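Local coordinates for flavodoxin (Methanosarcina acetivorans C2A, PDB 5WID), which binds flavin mononucleotide and probably uses it to carry electrons between redox partners, as flavodoxins generally do, at residues K46-Y60 and K82-A96. Residues are numbered along the deposited sequence; the frame is centred on the assembly and turned at random.
With FMN (flavin mononucleotide), chain D.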
ATOM      1  N   LYS A  46      13.604   3.615   0.506  1.00 15.43           N
ATOM      2  CA  LYS A  46      14.715   3.102   1.306  1.00 16.28           C
ATOM      3  C   LYS A  46      14.608   3.554   2.757  1.00 17.53           C
ATOM      4  O   LYS A  46      14.951   2.800   3.674  1.00 18.44           O
ATOM      5  CB  LYS A  46      16.049   3.568   0.716  1.00 16.49           C
ATOM      6  CG  LYS A  46      16.384   2.992  -0.656  1.00 16.78           C
ATOM      7  CD  LYS A  46      17.618   3.684  -1.228  1.00 22.14           C
ATOM      8  CE  LYS A  46      18.216   2.899  -2.386  1.00 20.30           C
ATOM      9  NZ  LYS A  46      19.523   3.493  -2.829  1.00 21.56           N
ATOM     10  N   GLU A  47      14.134   4.779   2.981  1.00 17.10           N
ATOM     11  CA  GLU A  47      14.062   5.318   4.337  1.00 16.73           C
ATOM     12  C   GLU A  47      12.980   4.638   5.176  1.00 16.47           C
ATOM     13  O   GLU A  47      13.107   4.564   6.403  1.00 18.63           O
ATOM     14  CB  GLU A  47      13.809   6.828   4.264  1.00 27.01           C
ATOM     15  CG  GLU A  47      13.519   7.493   5.607  1.00 48.36           C
ATOM     16  CD  GLU A  47      12.911   8.884   5.470  1.00 56.93           C
ATOM     17  OE1 GLU A  47      12.983   9.649   6.454  1.00 59.30           O
ATOM     18  OE2 GLU A  47      12.360   9.210   4.393  1.00 52.00           O
ATOM     19  N   ALA A  48      11.924   4.135   4.546  1.00 17.37           N
ATOM     20  CA  ALA A  48      10.740   3.687   5.275  1.00 17.14           C
ATOM     21  C   ALA A  48      10.933   2.317   5.921  1.00 19.32           C
ATOM     22  O   ALA A  48      11.557   1.424   5.340  1.00 18.53           O
ATOM     23  CB  ALA A  48       9.539   3.641   4.329  1.00 15.75           C
ATOM     24  N   GLU A  49      10.379   2.155   7.133  1.00 17.90           N
ATOM     25  CA  GLU A  49      10.326   0.848   7.788  1.00 18.46           C
ATOM     26  C   GLU A  49       9.171  -0.006   7.276  1.00 18.67           C
ATOM     27  O   GLU A  49       9.237  -1.239   7.356  1.00 19.95           O
ATOM     28  CB  GLU A  49      10.184   1.004   9.308  1.00 19.06           C
ATOM     29  CG  GLU A  49      11.512   1.104  10.064  1.00 26.14           C
ATOM     30  CD  GLU A  49      12.103   2.487   9.980  1.00 32.94           C
ATOM     31  OE1 GLU A  49      11.339   3.449   9.736  1.00 31.71           O
ATOM     32  OE2 GLU A  49      13.329   2.623  10.162  1.00 28.91           O
ATOM     33  N   ALA A  50       8.112   0.620   6.758  1.00 14.84           N
ATOM     34  CA  ALA A  50       6.950  -0.091   6.242  1.00 13.39           C
ATOM     35  C   ALA A  50       6.522   0.573   4.943  1.00 14.81           C
ATOM     36  O   ALA A  50       6.519   1.803   4.840  1.00 16.09           O
ATOM     37  CB  ALA A  50       5.776  -0.081   7.239  1.00 16.31           C
ATOM     38  N   ILE A  51       6.166  -0.245   3.958  1.00 12.62           N
ATOM     39  CA  ILE A  51       5.748   0.239   2.646  1.00 11.84           C
ATOM     40  C   ILE A  51       4.435  -0.442   2.303  1.00 11.19           C
ATOM     41  O   ILE A  51       4.398  -1.670   2.136  1.00 13.64           O
ATOM     42  CB  ILE A  51       6.800  -0.046   1.560  1.00 11.62           C
ATOM     43  CG1 ILE A  51       8.125   0.632   1.916  1.00 13.22           C
ATOM     44  CG2 ILE A  51       6.287   0.422   0.189  1.00 14.94           C
ATOM     45  CD1 ILE A  51       9.331   0.128   1.086  1.00 14.71           C
ATOM     46  N   ALA A  52       3.364   0.347   2.188  1.00 11.94           N
ATOM     47  CA  ALA A  52       2.067  -0.143   1.735  1.00 10.31           C
ATOM     48  C   ALA A  52       1.891   0.280   0.282  1.00 11.61           C
ATOM     49  O   ALA A  52       2.214   1.416  -0.077  1.00 14.57           O
ATOM     50  CB  ALA A  52       0.930   0.419   2.603  1.00 10.95           C
ATOM     51  N   VAL A  53       1.433  -0.644  -0.564  1.00 11.19           N
ATOM     52  CA  VAL A  53       1.306  -0.374  -1.995  1.00 13.33           C
ATOM     53  C   VAL A  53      -0.110  -0.717  -2.441  1.00 15.77           C
ATOM     54  O   VAL A  53      -0.606  -1.809  -2.139  1.00 12.31           O
ATOM     55  CB  VAL A  53       2.335  -1.169  -2.817  1.00 11.47           C
ATOM     56  CG1 VAL A  53       2.130  -0.938  -4.317  1.00 15.47           C
ATOM     57  CG2 VAL A  53       3.772  -0.764  -2.418  1.00 12.52           C
ATOM     58  N   GLY A  54      -0.742   0.203  -3.166  1.00 10.75           N
ATOM     59  CA  GLY A  54      -2.107   0.008  -3.617  1.00 10.39           C
ATOM     60  C   GLY A  54      -2.289   0.320  -5.089  1.00 13.30           C
ATOM     61  O   GLY A  54      -1.663   1.223  -5.638  1.00 13.52           O
ATOM     62  N   SER A  55      -3.170  -0.452  -5.722  1.00 11.04           N
ATOM     63  CA  SER A  55      -3.551  -0.209  -7.106  1.00 10.66           C
ATOM     64  C   SER A  55      -4.966  -0.706  -7.324  1.00 11.80           C
ATOM     65  O   SER A  55      -5.382  -1.705  -6.729  1.00 12.78           O
ATOM     66  CB  SER A  55      -2.617  -0.919  -8.100  1.00 10.16           C
ATOM     67  OG  SER A  55      -3.052  -0.722  -9.437  1.00 13.49           O
ATOM     68  N   SER A  56      -5.679  -0.050  -8.234  1.00 11.74           N
ATOM     69  CA  SER A  56      -6.923  -0.642  -8.684  1.00 13.07           C
ATOM     70  C   SER A  56      -6.622  -1.805  -9.629  1.00 12.97           C
ATOM     71  O   SER A  56      -5.471  -2.054 -10.006  1.00 14.66           O
ATOM     72  CB  SER A  56      -7.815   0.410  -9.353  1.00 12.79           C
ATOM     73  OG  SER A  56      -7.072   1.163 -10.307  1.00 13.80           O
ATOM     74  N   THR A  57      -7.669  -2.556  -9.970  1.00 12.21           N
ATOM     75  CA  THR A  57      -7.567  -3.703 -10.864  1.00 12.02           C
ATOM     76  C   THR A  57      -8.147  -3.299 -12.213  1.00 14.08           C
ATOM     77  O   THR A  57      -9.309  -2.891 -12.291  1.00 15.45           O
ATOM     78  CB  THR A  57      -8.324  -4.916 -10.310  1.00 12.52           C
ATOM     79  OG1 THR A  57      -7.794  -5.307  -9.033  1.00 14.54           O
ATOM     80  CG2 THR A  57      -8.248  -6.098 -11.289  1.00 14.25           C
ATOM     81  N   PHE A  58      -7.337  -3.382 -13.264  1.00 13.06           N
ATOM     82  CA  PHE A  58      -7.802  -3.194 -14.636  1.00 14.30           C
ATOM     83  C   PHE A  58      -7.468  -4.452 -15.415  1.00 14.69           C
ATOM     84  O   PHE A  58      -6.300  -4.850 -15.467  1.00 16.27           O
ATOM     85  CB  PHE A  58      -7.134  -1.987 -15.305  1.00 16.05           C
ATOM     86  CG  PHE A  58      -7.879  -0.694 -15.135  1.00 19.28           C
ATOM     87  CD1 PHE A  58      -8.264  -0.245 -13.877  1.00 19.74           C
ATOM     88  CD2 PHE A  58      -8.175   0.087 -16.238  1.00 23.93           C
ATOM     89  CE1 PHE A  58      -8.941   0.968 -13.733  1.00 18.45           C
ATOM     90  CE2 PHE A  58      -8.846   1.294 -16.105  1.00 21.42           C
ATOM     91  CZ  PHE A  58      -9.227   1.741 -14.856  1.00 19.03           C
ATOM     92  N   TYR A  59      -8.480  -5.062 -16.028  1.00 14.53           N
ATOM     93  CA  TYR A  59      -8.312  -6.288 -16.807  1.00 15.05           C
ATOM     94  C   TYR A  59      -7.418  -7.284 -16.065  1.00 18.00           C
ATOM     95  O   TYR A  59      -6.407  -7.768 -16.580  1.00 18.96           O
ATOM     96  CB  TYR A  59      -7.782  -5.970 -18.211  1.00 15.75           C
ATOM     97  CG  TYR A  59      -8.737  -5.065 -18.933  1.00 21.08           C
ATOM     98  CD1 TYR A  59      -9.982  -5.538 -19.336  1.00 21.06           C
ATOM     99  CD2 TYR A  59      -8.437  -3.724 -19.153  1.00 20.88           C
ATOM    100  CE1 TYR A  59     -10.894  -4.710 -19.964  1.00 19.36           C
ATOM    101  CE2 TYR A  59      -9.352  -2.885 -19.797  1.00 18.76           C
ATOM    102  CZ  TYR A  59     -10.576  -3.388 -20.189  1.00 19.52           C
ATOM    103  OH  TYR A  59     -11.510  -2.583 -20.812  1.00 19.90           O
ATOM    104  N   TYR A  60      -7.836  -7.588 -14.828  1.00 16.49           N
ATOM    105  CA  TYR A  60      -7.361  -8.697 -13.998  1.00 15.83           C
ATOM    106  C   TYR A  60      -5.942  -8.507 -13.482  1.00 20.56           C
ATOM    107  O   TYR A  60      -5.349  -9.466 -12.976  1.00 18.07           O
ATOM    108  CB  TYR A  60      -7.488 -10.037 -14.746  1.00 19.27           C
ATOM    109  CG  TYR A  60      -8.767 -10.047 -15.540  1.00 17.09           C
ATOM    110  CD1 TYR A  60      -9.992 -10.027 -14.890  1.00 24.14           C
ATOM    111  CD2 TYR A  60      -8.754  -9.980 -16.928  1.00 22.62           C
ATOM    112  CE1 TYR A  60     -11.167  -9.978 -15.594  1.00 25.93           C
ATOM    113  CE2 TYR A  60      -9.926  -9.924 -17.645  1.00 28.38           C
ATOM    114  CZ  TYR A  60     -11.130  -9.928 -16.969  1.00 30.17           C
ATOM    115  OH  TYR A  60     -12.309  -9.880 -17.660  1.00 30.75           O
ATOM    116  N   LYS A  82      11.449  -5.846   5.304  1.00 17.44           N
ATOM    117  CA  LYS A  82      10.602  -4.736   5.703  1.00 17.33           C
ATOM    118  C   LYS A  82       9.143  -5.167   5.788  1.00 16.89           C
ATOM    119  O   LYS A  82       8.721  -6.160   5.190  1.00 19.35           O
ATOM    120  CB  LYS A  82      10.716  -3.571   4.716  1.00 17.07           C
ATOM    121  CG  LYS A  82      12.063  -2.884   4.747  1.00 20.06           C
ATOM    122  CD  LYS A  82      11.998  -1.591   3.939  1.00 19.37           C
ATOM    123  CE  LYS A  82      13.316  -0.842   4.006  1.00 19.61           C
ATOM    124  NZ  LYS A  82      13.205   0.481   3.320  1.00 17.68           N
ATOM    125  N   ILE A  83       8.377  -4.385   6.549  1.00 14.76           N
ATOM    126  CA  ILE A  83       6.939  -4.582   6.654  1.00 12.75           C
ATOM    127  C   ILE A  83       6.289  -4.121   5.359  1.00 15.06           C
ATOM    128  O   ILE A  83       6.524  -2.999   4.897  1.00 15.60           O
ATOM    129  CB  ILE A  83       6.381  -3.794   7.845  1.00 15.49           C
ATOM    130  CG1 ILE A  83       7.009  -4.273   9.160  1.00 18.19           C
ATOM    131  CG2 ILE A  83       4.850  -3.859   7.856  1.00 14.94           C
ATOM    132  CD1 ILE A  83       7.032  -3.186  10.234  1.00 20.21           C
ATOM    133  N   GLY A  84       5.481  -4.985   4.760  1.00 15.70           N
ATOM    134  CA  GLY A  84       4.706  -4.586   3.599  1.00 15.41           C
ATOM    135  C   GLY A  84       3.211  -4.686   3.835  1.00 14.72           C
ATOM    136  O   GLY A  84       2.770  -5.403   4.740  1.00 15.34           O
ATOM    137  N   ALA A  85       2.424  -3.967   3.033  1.00 11.81           N
ATOM    138  CA  ALA A  85       0.970  -4.089   3.050  1.00 11.93           C
ATOM    139  C   ALA A  85       0.462  -3.832   1.639  1.00 14.20           C
ATOM    140  O   ALA A  85       1.064  -3.070   0.881  1.00 14.27           O
ATOM    141  CB  ALA A  85       0.321  -3.116   4.048  1.00 12.58           C
ATOM    142  N   ALA A  86      -0.658  -4.464   1.289  1.00 10.70           N
ATOM    143  CA  ALA A  86      -1.176  -4.403  -0.071  1.00 10.66           C
ATOM    144  C   ALA A  86      -2.658  -4.059  -0.031  1.00 13.83           C
ATOM    145  O   ALA A  86      -3.387  -4.576   0.822  1.00 12.70           O
ATOM    146  CB  ALA A  86      -0.956  -5.751  -0.798  1.00 11.44           C
ATOM    147  N   PHE A  87      -3.109  -3.205  -0.961  1.00 10.67           N
ATOM    148  CA  PHE A  87      -4.505  -2.780  -0.948  1.00 10.37           C
ATOM    149  C   PHE A  87      -4.935  -2.313  -2.334  1.00  9.86           C
ATOM    150  O   PHE A  87      -4.120  -2.164  -3.247  1.00 11.24           O
ATOM    151  CB  PHE A  87      -4.756  -1.667   0.088  1.00 12.64           C
ATOM    152  CG  PHE A  87      -4.057  -0.356  -0.227  1.00 11.95           C
ATOM    153  CD1 PHE A  87      -2.722  -0.183   0.089  1.00 11.84           C
ATOM    154  CD2 PHE A  87      -4.758   0.707  -0.794  1.00  9.83           C
ATOM    155  CE1 PHE A  87      -2.057   1.020  -0.187  1.00 12.10           C
ATOM    156  CE2 PHE A  87      -4.122   1.917  -1.072  1.00 10.60           C
ATOM    157  CZ  PHE A  87      -2.768   2.079  -0.771  1.00 13.55           C
ATOM    158  N   GLY A  88      -6.244  -2.075  -2.477  1.00 10.79           N
ATOM    159  CA  GLY A  88      -6.744  -1.469  -3.706  1.00 10.43           C
ATOM    160  C   GLY A  88      -8.249  -1.533  -3.865  1.00 12.98           C
ATOM    161  O   GLY A  88      -8.915  -2.322  -3.196  1.00 13.00           O
ATOM    162  N   SER A  89      -8.799  -0.722  -4.763  1.00  9.58           N
ATOM    163  CA  SER A  89     -10.220  -0.753  -5.087  1.00 10.90           C
ATOM    164  C   SER A  89     -10.422  -1.545  -6.372  1.00 14.61           C
ATOM    165  O   SER A  89      -9.529  -1.613  -7.218  1.00 13.52           O
ATOM    166  CB  SER A  89     -10.763   0.672  -5.242  1.00 12.73           C
ATOM    167  OG  SER A  89     -12.129   0.694  -5.618  1.00 13.60           O
ATOM    168  N   TYR A  90     -11.592  -2.158  -6.516  1.00 14.15           N
ATOM    169  CA  TYR A  90     -11.831  -3.011  -7.674  1.00 14.43           C
ATOM    170  C   TYR A  90     -13.318  -3.057  -7.982  1.00 16.46           C
ATOM    171  O   TYR A  90     -14.146  -2.606  -7.194  1.00 15.24           O
ATOM    172  CB  TYR A  90     -11.275  -4.423  -7.445  1.00 12.17           C
ATOM    173  CG  TYR A  90     -12.074  -5.277  -6.472  1.00 11.14           C
ATOM    174  CD1 TYR A  90     -12.064  -5.012  -5.101  1.00 14.39           C
ATOM    175  CD2 TYR A  90     -12.831  -6.354  -6.930  1.00 14.19           C
ATOM    176  CE1 TYR A  90     -12.789  -5.804  -4.215  1.00 14.51           C
ATOM    177  CE2 TYR A  90     -13.541  -7.165  -6.048  1.00 18.10           C
ATOM    178  CZ  TYR A  90     -13.525  -6.879  -4.701  1.00 17.74           C
ATOM    179  OH  TYR A  90     -14.247  -7.671  -3.829  1.00 17.94           O
ATOM    180  N   GLY A  91     -13.652  -3.635  -9.143  1.00 13.02           N
ATOM    181  CA  GLY A  91     -15.032  -3.697  -9.579  1.00 15.62           C
ATOM    182  C   GLY A  91     -15.694  -5.060  -9.533  1.00 16.81           C
ATOM    183  O   GLY A  91     -16.918  -5.130  -9.381  1.00 17.36           O
ATOM    184  N   TRP A  92     -14.940  -6.149  -9.709  1.00 15.66           N
ATOM    185  CA  TRP A  92     -15.572  -7.461  -9.579  1.00 19.22           C
ATOM    186  C   TRP A  92     -14.589  -8.599  -9.337  1.00 21.54           C
ATOM    187  O   TRP A  92     -14.899  -9.514  -8.569  1.00 26.46           O
ATOM    188  CB  TRP A  92     -16.445  -7.785 -10.805  1.00 18.90           C
ATOM    189  CG  TRP A  92     -15.743  -8.046 -12.105  1.00 19.13           C
ATOM    190  CD1 TRP A  92     -15.445  -9.270 -12.649  1.00 22.16           C
ATOM    191  CD2 TRP A  92     -15.308  -7.069 -13.055  1.00 19.65           C
ATOM    192  NE1 TRP A  92     -14.831  -9.108 -13.871  1.00 23.81           N
ATOM    193  CE2 TRP A  92     -14.738  -7.770 -14.146  1.00 22.77           C
ATOM    194  CE3 TRP A  92     -15.341  -5.671 -13.095  1.00 17.72           C
ATOM    195  CZ2 TRP A  92     -14.202  -7.117 -15.252  1.00 21.68           C
ATOM    196  CZ3 TRP A  92     -14.809  -5.022 -14.201  1.00 21.81           C
ATOM    197  CH2 TRP A  92     -14.243  -5.748 -15.263  1.00 19.18           C
ATOM    198  N   SER A  93     -13.425  -8.578  -9.987  1.00 20.99           N
ATOM    199  CA  SER A  93     -12.489  -9.691  -9.877  1.00 20.87           C
ATOM    200  C   SER A  93     -11.392  -9.446  -8.845  1.00 23.07           C
ATOM    201  O   SER A  93     -11.030 -10.364  -8.099  1.00 20.21           O
ATOM    202  CB  SER A  93     -11.877 -10.011 -11.252  1.00 17.26           C
ATOM    203  OG  SER A  93     -11.043  -8.971 -11.745  1.00 19.34           O
ATOM    204  N   GLY A  94     -10.845  -8.238  -8.784  1.00 15.67           N
ATOM    205  CA  GLY A  94     -10.050  -7.826  -7.630  1.00 16.90           C
ATOM    206  C   GLY A  94      -8.693  -8.472  -7.447  1.00 15.35           C
ATOM    207  O   GLY A  94      -8.250  -8.646  -6.303  1.00 15.34           O
ATOM    208  N   GLU A  95      -7.993  -8.772  -8.543  1.00 16.87           N
ATOM    209  CA  GLU A  95      -6.703  -9.453  -8.438  1.00 13.71           C
ATOM    210  C   GLU A  95      -5.572  -8.542  -7.977  1.00 14.40           C
ATOM    211  O   GLU A  95      -4.607  -9.039  -7.390  1.00 14.66           O
ATOM    212  CB  GLU A  95      -6.293 -10.070  -9.783  1.00 13.17           C
ATOM    213  CG  GLU A  95      -7.124 -11.276 -10.237  1.00 18.87           C
ATOM    214  CD  GLU A  95      -8.322 -10.874 -11.081  1.00 19.48           C
ATOM    215  OE1 GLU A  95      -8.672  -9.677 -11.102  1.00 16.47           O
ATOM    216  OE2 GLU A  95      -8.920 -11.757 -11.724  1.00 19.57           O
ATOM    217  N   ALA A  96      -5.635  -7.233  -8.255  1.00 13.19           N
ATOM    218  CA  ALA A  96      -4.427  -6.415  -8.122  1.00 12.77           C
ATOM    219  C   ALA A  96      -3.824  -6.456  -6.724  1.00 14.42           C
ATOM    220  O   ALA A  96      -2.596  -6.635  -6.613  1.00 13.70           O
ATOM    221  CB  ALA A  96      -4.697  -4.970  -8.572  1.00 15.00           C
TER
HETATM  222  N1  FMN D 201     -12.243  -4.296 -11.692  1.00 13.75           N
HETATM  223  C2  FMN D 201     -11.930  -5.616 -11.475  1.00 15.95           C
HETATM  224  O2  FMN D 201     -12.147  -6.119 -10.368  1.00 16.05           O
HETATM  225  N3  FMN D 201     -11.377  -6.378 -12.490  1.00 14.08           N
HETATM  226  C4  FMN D 201     -11.114  -5.834 -13.720  1.00 17.24           C
HETATM  227  O4  FMN D 201     -10.607  -6.552 -14.595  1.00 17.25           O
HETATM  228  C4A FMN D 201     -11.443  -4.494 -13.946  1.00 16.20           C
HETATM  229  N5  FMN D 201     -11.216  -3.910 -15.174  1.00 16.17           N
HETATM  230  C5A FMN D 201     -11.547  -2.586 -15.385  1.00 17.18           C
HETATM  231  C6  FMN D 201     -11.315  -2.024 -16.640  1.00 16.66           C
HETATM  232  C7  FMN D 201     -11.639  -0.696 -16.868  1.00 16.21           C
HETATM  233  C7M FMN D 201     -11.375  -0.111 -18.232  1.00 18.47           C
HETATM  234  C8  FMN D 201     -12.208   0.072 -15.855  1.00 17.90           C
HETATM  235  C8M FMN D 201     -12.567   1.512 -16.097  1.00 17.07           C
HETATM  236  C9  FMN D 201     -12.447  -0.490 -14.596  1.00 13.32           C
HETATM  237  C9A FMN D 201     -12.114  -1.821 -14.368  1.00 14.21           C
HETATM  238  N10 FMN D 201     -12.337  -2.397 -13.127  1.00 14.92           N
HETATM  239  C10 FMN D 201     -12.012  -3.727 -12.923  1.00 15.34           C
HETATM  240  C1' FMN D 201     -12.963  -1.612 -12.021  1.00 16.51           C
HETATM  241  C2' FMN D 201     -11.985  -0.733 -11.243  1.00 11.75           C
HETATM  242  O2' FMN D 201     -10.971  -1.483 -10.597  1.00 13.08           O
HETATM  243  C3' FMN D 201     -12.812   0.003 -10.194  1.00 11.32           C
HETATM  244  O3' FMN D 201     -13.656   0.932 -10.851  1.00 12.38           O
HETATM  245  C4' FMN D 201     -11.980   0.711  -9.121  1.00 13.13           C
HETATM  246  O4' FMN D 201     -12.881   1.211  -8.152  1.00 14.70           O
HETATM  247  C5' FMN D 201     -11.116   1.850  -9.668  1.00 12.25           C
HETATM  248  O5' FMN D 201     -10.337   2.341  -8.589  1.00 12.52           O
HETATM  249  P   FMN D 201      -9.375   3.611  -8.793  1.00 12.39           P
HETATM  250  O1P FMN D 201      -8.438   3.631  -7.611  1.00 12.24           O
HETATM  251  O2P FMN D 201      -8.595   3.413 -10.078  1.00 12.60           O
HETATM  252  O3P FMN D 201     -10.228   4.847  -8.847  1.00 13.89           O
HETATM  253  O   HOH W   1      -7.581  -3.481  -6.877  1.00 12.37           O
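Lys46 O and Ala48 O, where the chain leaves helix 42-47, share the ammonium of Lys82. Its extended chain lets NZ donate to Lys46 O (2.9 Å) from above that carbonyl's plane and to Ala48 O (2.8 Å) within it. A methionine in its place would probably leave both carbonyls without this donor and the turn into strand 50-58 looser. From Ala50 to Ser55 the chain pairs in parallel with strand 83-90, Ile51 N reaching Ile83 O at 2.9 Å. Ala50 and Ala52 set their CB atoms against those of Ile83 and Ala85. At Gly54 a side chain would collide with Phe87, whose ring lies flat beneath, its centroid 3.5 Å from Gly54 CA. Beyond, direct pairing weakens: Thr57 OG1 donates to a water that donates to Ser55 O and Ser89 O. OG1, beside its backbone N (chi1 -60°), accepts from Ala96 N at 3.0 Å, tying in helix 96-106. Phe58 covers the flavin's C7/C8 end. Tyr60 has Ser93 OG at its ring edge, which donates to Glu95 OE1 and accepts the N-H of flavin N3. Trp92 faces the pyrimidine end from the opposite side, part of the FMN site at the C-terminal strand ends of the flavodoxin fold.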